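Local coordinates for protein thymidylate synthase ThyX (Streptomyces cacaoi subsp. asoensis, PDB 4P5B) that probably catalyses the FAD-dependent reductive methylation of dUMP to dTMP, taking the methyl group from methylenetetrahydrofolate, at residues B[77-82]-B[169-174]. Residues are numbered along the deposited sequence; the frame is centred on the assembly and turned at random.
Sequences PIFTVR and LPVSTY. With BRU (5-bromo-2'-deoxyuridine-5'-monophosphate), chain F.
Phe79 N gives its hydrogen to Val171 O at 2.8 Å and Ile78 N gives its own to Thr173 O at 3.1 Å, tying the first turn of helix 78-85 to the turn 170-173. These N-H groups have no acceptor within their helix, so the type I turn supplies it. Pro77 stands at the N-cap without a capping side chain; its missing N-H costs nothing in a non-hydrogen-bonded strand pair, and its CA-H points at Thr173 O (3.3 Å). The turn is braced from within: Thr173 OG1 and Thr173 N reach Pro170 O from the same face.

Phe79 CG lies between the backbone N and the carbonyl carbon (chi1 76°), which turns the ring edge back to Val171 O, CD1 3.3 Å away. Ile78 CB lies 3.5 Å from that same Val171 O and its CG1 runs by Thr173 O, a branched apolar cover for the backbone bonds. Apolar contacts join Phe79 CB to Val171 CG2 and Pro77 CD to Tyr174 CE1 (4.1 Å).

Arg82 lays one guanidinium face, off-centre, over C3' of bromo-dUMP, a substrate analogue, and its NH2 forms a salt bridge with Glu94 of the second subunit, which also binds the ligand; a methionine here would probably leave that carboxylate without its cationic mate.

Pro77 and Tyr174 pair at the ends of adjacent antiparallel strands 70-77 and 174-181, and helix 133-157 packs against Pro170 and Ser172.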
ATOM      1  N   PRO B  77     -25.342  -2.272  -4.492  1.00 16.79           N
ATOM      2  CA  PRO B  77     -25.644  -0.870  -4.216  1.00 16.79           C
ATOM      3  C   PRO B  77     -24.371  -0.128  -3.766  1.00 17.57           C
ATOM      4  O   PRO B  77     -23.456  -0.719  -3.169  1.00 18.67           O
ATOM      5  CB  PRO B  77     -26.681  -0.937  -3.066  1.00 14.53           C
ATOM      6  CG  PRO B  77     -26.427  -2.252  -2.456  1.00 15.39           C
ATOM      7  CD  PRO B  77     -25.996  -3.160  -3.524  1.00 16.05           C
ATOM      8  N   ILE B  78     -24.359   1.182  -4.040  1.00 18.29           N
ATOM      9  CA  ILE B  78     -23.286   2.089  -3.716  1.00 17.06           C
ATOM     10  C   ILE B  78     -22.926   2.020  -2.237  1.00 17.17           C
ATOM     11  O   ILE B  78     -21.766   1.938  -1.911  1.00 17.26           O
ATOM     12  CB  ILE B  78     -23.670   3.518  -4.147  1.00 17.85           C
ATOM     13  CG1 ILE B  78     -23.663   3.581  -5.651  1.00 16.77           C
ATOM     14  CG2 ILE B  78     -22.746   4.631  -3.471  1.00 16.84           C
ATOM     15  CD1 ILE B  78     -24.026   4.962  -6.183  1.00 21.93           C
ATOM     16  N   PHE B  79     -23.889   1.995  -1.327  1.00 17.28           N
ATOM     17  CA  PHE B  79     -23.523   1.893   0.103  1.00 17.23           C
ATOM     18  C   PHE B  79     -22.642   0.647   0.458  1.00 16.18           C
ATOM     19  O   PHE B  79     -21.874   0.669   1.401  1.00 15.55           O
ATOM     20  CB  PHE B  79     -24.754   2.012   1.041  1.00 17.05           C
ATOM     21  CG  PHE B  79     -25.607   0.759   1.087  1.00 19.82           C
ATOM     22  CD1 PHE B  79     -26.725   0.627   0.277  1.00 18.96           C
ATOM     23  CD2 PHE B  79     -25.304  -0.271   1.976  1.00 22.69           C
ATOM     24  CE1 PHE B  79     -27.470  -0.527   0.314  1.00 19.69           C
ATOM     25  CE2 PHE B  79     -26.079  -1.450   2.023  1.00 22.25           C
ATOM     26  CZ  PHE B  79     -27.147  -1.579   1.191  1.00 17.38           C
ATOM     27  N   THR B  80     -22.822  -0.434  -0.269  1.00 15.20           N
ATOM     28  CA  THR B  80     -22.047  -1.663  -0.105  1.00 14.03           C
ATOM     29  C   THR B  80     -20.751  -1.550  -0.874  1.00 15.10           C
ATOM     30  O   THR B  80     -19.709  -2.004  -0.378  1.00 14.16           O
ATOM     31  CB  THR B  80     -22.882  -2.842  -0.686  1.00 15.04           C
ATOM     32  OG1 THR B  80     -24.009  -2.975   0.166  1.00 15.99           O
ATOM     33  CG2 THR B  80     -22.162  -4.155  -0.637  1.00 12.13           C
ATOM     34  N   VAL B  81     -20.787  -0.966  -2.093  1.00 14.51           N
ATOM     35  CA  VAL B  81     -19.520  -0.653  -2.750  1.00 14.91           C
ATOM     36  C   VAL B  81     -18.609   0.243  -1.838  1.00 14.81           C
ATOM     37  O   VAL B  81     -17.374   0.077  -1.769  1.00 13.31           O
ATOM     38  CB  VAL B  81     -19.772   0.044  -4.144  1.00 15.74           C
ATOM     39  CG1 VAL B  81     -18.497   0.502  -4.698  1.00 12.32           C
ATOM     40  CG2 VAL B  81     -20.546  -0.850  -5.121  1.00 10.04           C
ATOM     41  N   ARG B  82     -19.214   1.200  -1.149  1.00 14.40           N
ATOM     42  CA  ARG B  82     -18.422   2.000  -0.202  1.00 16.07           C
ATOM     43  C   ARG B  82     -17.693   1.114   0.845  1.00 16.58           C
ATOM     44  O   ARG B  82     -16.507   1.333   1.171  1.00 17.87           O
ATOM     45  CB  ARG B  82     -19.261   3.062   0.486  1.00 15.51           C
ATOM     46  CG  ARG B  82     -19.767   4.088  -0.497  1.00 16.43           C
ATOM     47  CD  ARG B  82     -19.360   5.375   0.016  1.00 20.13           C
ATOM     48  NE  ARG B  82     -20.112   5.778   1.193  1.00 21.97           N
ATOM     49  CZ  ARG B  82     -19.642   6.654   2.072  1.00 25.82           C
ATOM     50  NH1 ARG B  82     -20.415   7.009   3.072  1.00 21.97           N
ATOM     51  NH2 ARG B  82     -18.405   7.193   1.913  1.00 25.41           N
ATOM     52  N   LEU B 169     -29.617  10.835  -6.858  1.00 15.01           N
ATOM     53  CA  LEU B 169     -29.786   9.362  -6.707  1.00 15.42           C
ATOM     54  C   LEU B 169     -29.361   8.764  -5.330  1.00 15.74           C
ATOM     55  O   LEU B 169     -28.341   9.178  -4.745  1.00 16.72           O
ATOM     56  CB  LEU B 169     -29.035   8.639  -7.840  1.00 13.91           C
ATOM     57  CG  LEU B 169     -29.522   9.047  -9.226  1.00 15.84           C
ATOM     58  CD1 LEU B 169     -28.683   8.422 -10.292  1.00 14.02           C
ATOM     59  CD2 LEU B 169     -31.062   8.672  -9.391  1.00 11.96           C
ATOM     60  N   PRO B 170     -30.123   7.765  -4.827  1.00 16.11           N
ATOM     61  CA  PRO B 170     -29.939   7.184  -3.481  1.00 15.03           C
ATOM     62  C   PRO B 170     -28.666   6.380  -3.438  1.00 16.48           C
ATOM     63  O   PRO B 170     -28.195   5.961  -4.509  1.00 16.09           O
ATOM     64  CB  PRO B 170     -31.140   6.222  -3.318  1.00 14.59           C
ATOM     65  CG  PRO B 170     -31.781   6.134  -4.651  1.00 16.01           C
ATOM     66  CD  PRO B 170     -31.183   7.112  -5.610  1.00 15.12           C
ATOM     67  N   VAL B 171     -28.156   6.082  -2.230  1.00 16.13           N
ATOM     68  CA  VAL B 171     -26.955   5.213  -2.100  1.00 14.94           C
ATOM     69  C   VAL B 171     -27.332   3.744  -2.292  1.00 17.53           C
ATOM     70  O   VAL B 171     -26.459   2.803  -2.202  1.00 15.40           O
ATOM     71  CB  VAL B 171     -26.261   5.363  -0.748  1.00 14.68           C
ATOM     72  CG1 VAL B 171     -25.709   6.813  -0.529  1.00 12.65           C
ATOM     73  CG2 VAL B 171     -27.162   4.991   0.365  1.00 14.87           C
ATOM     74  N   SER B 172     -28.623   3.523  -2.601  1.00 17.18           N
ATOM     75  CA  SER B 172     -29.091   2.172  -2.826  1.00 17.99           C
ATOM     76  C   SER B 172     -29.065   1.890  -4.354  1.00 18.25           C
ATOM     77  O   SER B 172     -29.339   0.779  -4.804  1.00 19.42           O
ATOM     78  CB  SER B 172     -30.527   2.037  -2.291  1.00 17.42           C
ATOM     79  OG  SER B 172     -31.366   2.814  -3.200  1.00 22.88           O
ATOM     80  N   THR B 173     -28.730   2.877  -5.169  1.00 18.75           N
ATOM     81  CA  THR B 173     -28.561   2.628  -6.585  1.00 18.30           C
ATOM     82  C   THR B 173     -27.498   1.535  -6.904  1.00 18.87           C
ATOM     83  O   THR B 173     -26.392   1.553  -6.324  1.00 19.05           O
ATOM     84  CB  THR B 173     -28.148   3.942  -7.311  1.00 19.64           C
ATOM     85  OG1 THR B 173     -29.097   4.991  -7.074  1.00 21.10           O
ATOM     86  CG2 THR B 173     -28.038   3.736  -8.813  1.00 18.64           C
ATOM     87  N   TYR B 174     -27.790   0.629  -7.840  1.00 18.14           N
ATOM     88  CA  TYR B 174     -26.840  -0.391  -8.205  1.00 20.21           C
ATOM     89  C   TYR B 174     -25.620   0.133  -8.979  1.00 20.86           C
ATOM     90  O   TYR B 174     -25.734   0.905  -9.904  1.00 21.86           O
ATOM     91  CB  TYR B 174     -27.535  -1.496  -9.012  1.00 20.20           C
ATOM     92  CG  TYR B 174     -28.091  -2.612  -8.144  1.00 22.28           C
ATOM     93  CD1 TYR B 174     -27.275  -3.655  -7.667  1.00 21.14           C
ATOM     94  CD2 TYR B 174     -29.451  -2.640  -7.816  1.00 24.14           C
ATOM     95  CE1 TYR B 174     -27.815  -4.663  -6.860  1.00 22.14           C
ATOM     96  CE2 TYR B 174     -29.992  -3.640  -7.007  1.00 24.17           C
ATOM     97  CZ  TYR B 174     -29.188  -4.638  -6.548  1.00 21.36           C
ATOM     98  OH  TYR B 174     -29.799  -5.607  -5.800  1.00 22.23           O
TER
HETATM   99  N1  BRU F 302     -17.539   1.799   7.015  1.00 21.19           N
HETATM  100  C2  BRU F 302     -17.471   0.544   6.511  1.00 22.00           C
HETATM  101  N3  BRU F 302     -18.110  -0.531   7.090  1.00 23.06           N
HETATM  102  C4  BRU F 302     -18.824  -0.364   8.221  1.00 22.46           C
HETATM  103  C5  BRU F 302     -18.902   0.936   8.753  1.00 23.89           C
HETATM  104  C6  BRU F 302     -18.272   2.029   8.176  1.00 16.86           C
HETATM  105  O2  BRU F 302     -16.769   0.364   5.543  1.00 19.67           O
HETATM  106  O4  BRU F 302     -19.357  -1.367   8.720  1.00 17.92           O
HETATM  107 BR   BRU F 302     -19.790   1.152  10.402  1.00 30.63          BR
HETATM  108  C1' BRU F 302     -16.824   2.844   6.265  1.00 18.13           C
HETATM  109  C2' BRU F 302     -17.425   2.996   4.863  1.00 13.44           C
HETATM  110  C3' BRU F 302     -17.615   4.506   4.727  1.00 17.60           C
HETATM  111  C4' BRU F 302     -17.831   4.968   6.170  1.00 16.58           C
HETATM  112  O3' BRU F 302     -16.464   5.201   4.169  1.00 14.71           O
HETATM  113  O4' BRU F 302     -17.145   4.066   6.991  1.00 17.65           O
HETATM  114  C5' BRU F 302     -19.261   5.082   6.669  1.00 15.93           C
HETATM  115  O5' BRU F 302     -20.061   4.022   6.267  1.00 17.05           O
HETATM  116  P   BRU F 302     -21.690   3.671   6.731  1.00 20.16           P
HETATM  117  OP1 BRU F 302     -21.496   3.467   8.248  1.00 20.93           O
HETATM  118  OP2 BRU F 302     -22.163   5.000   6.320  1.00 19.31           O
HETATM  119  OP3 BRU F 302     -21.836   2.467   5.897  1.00 19.28           O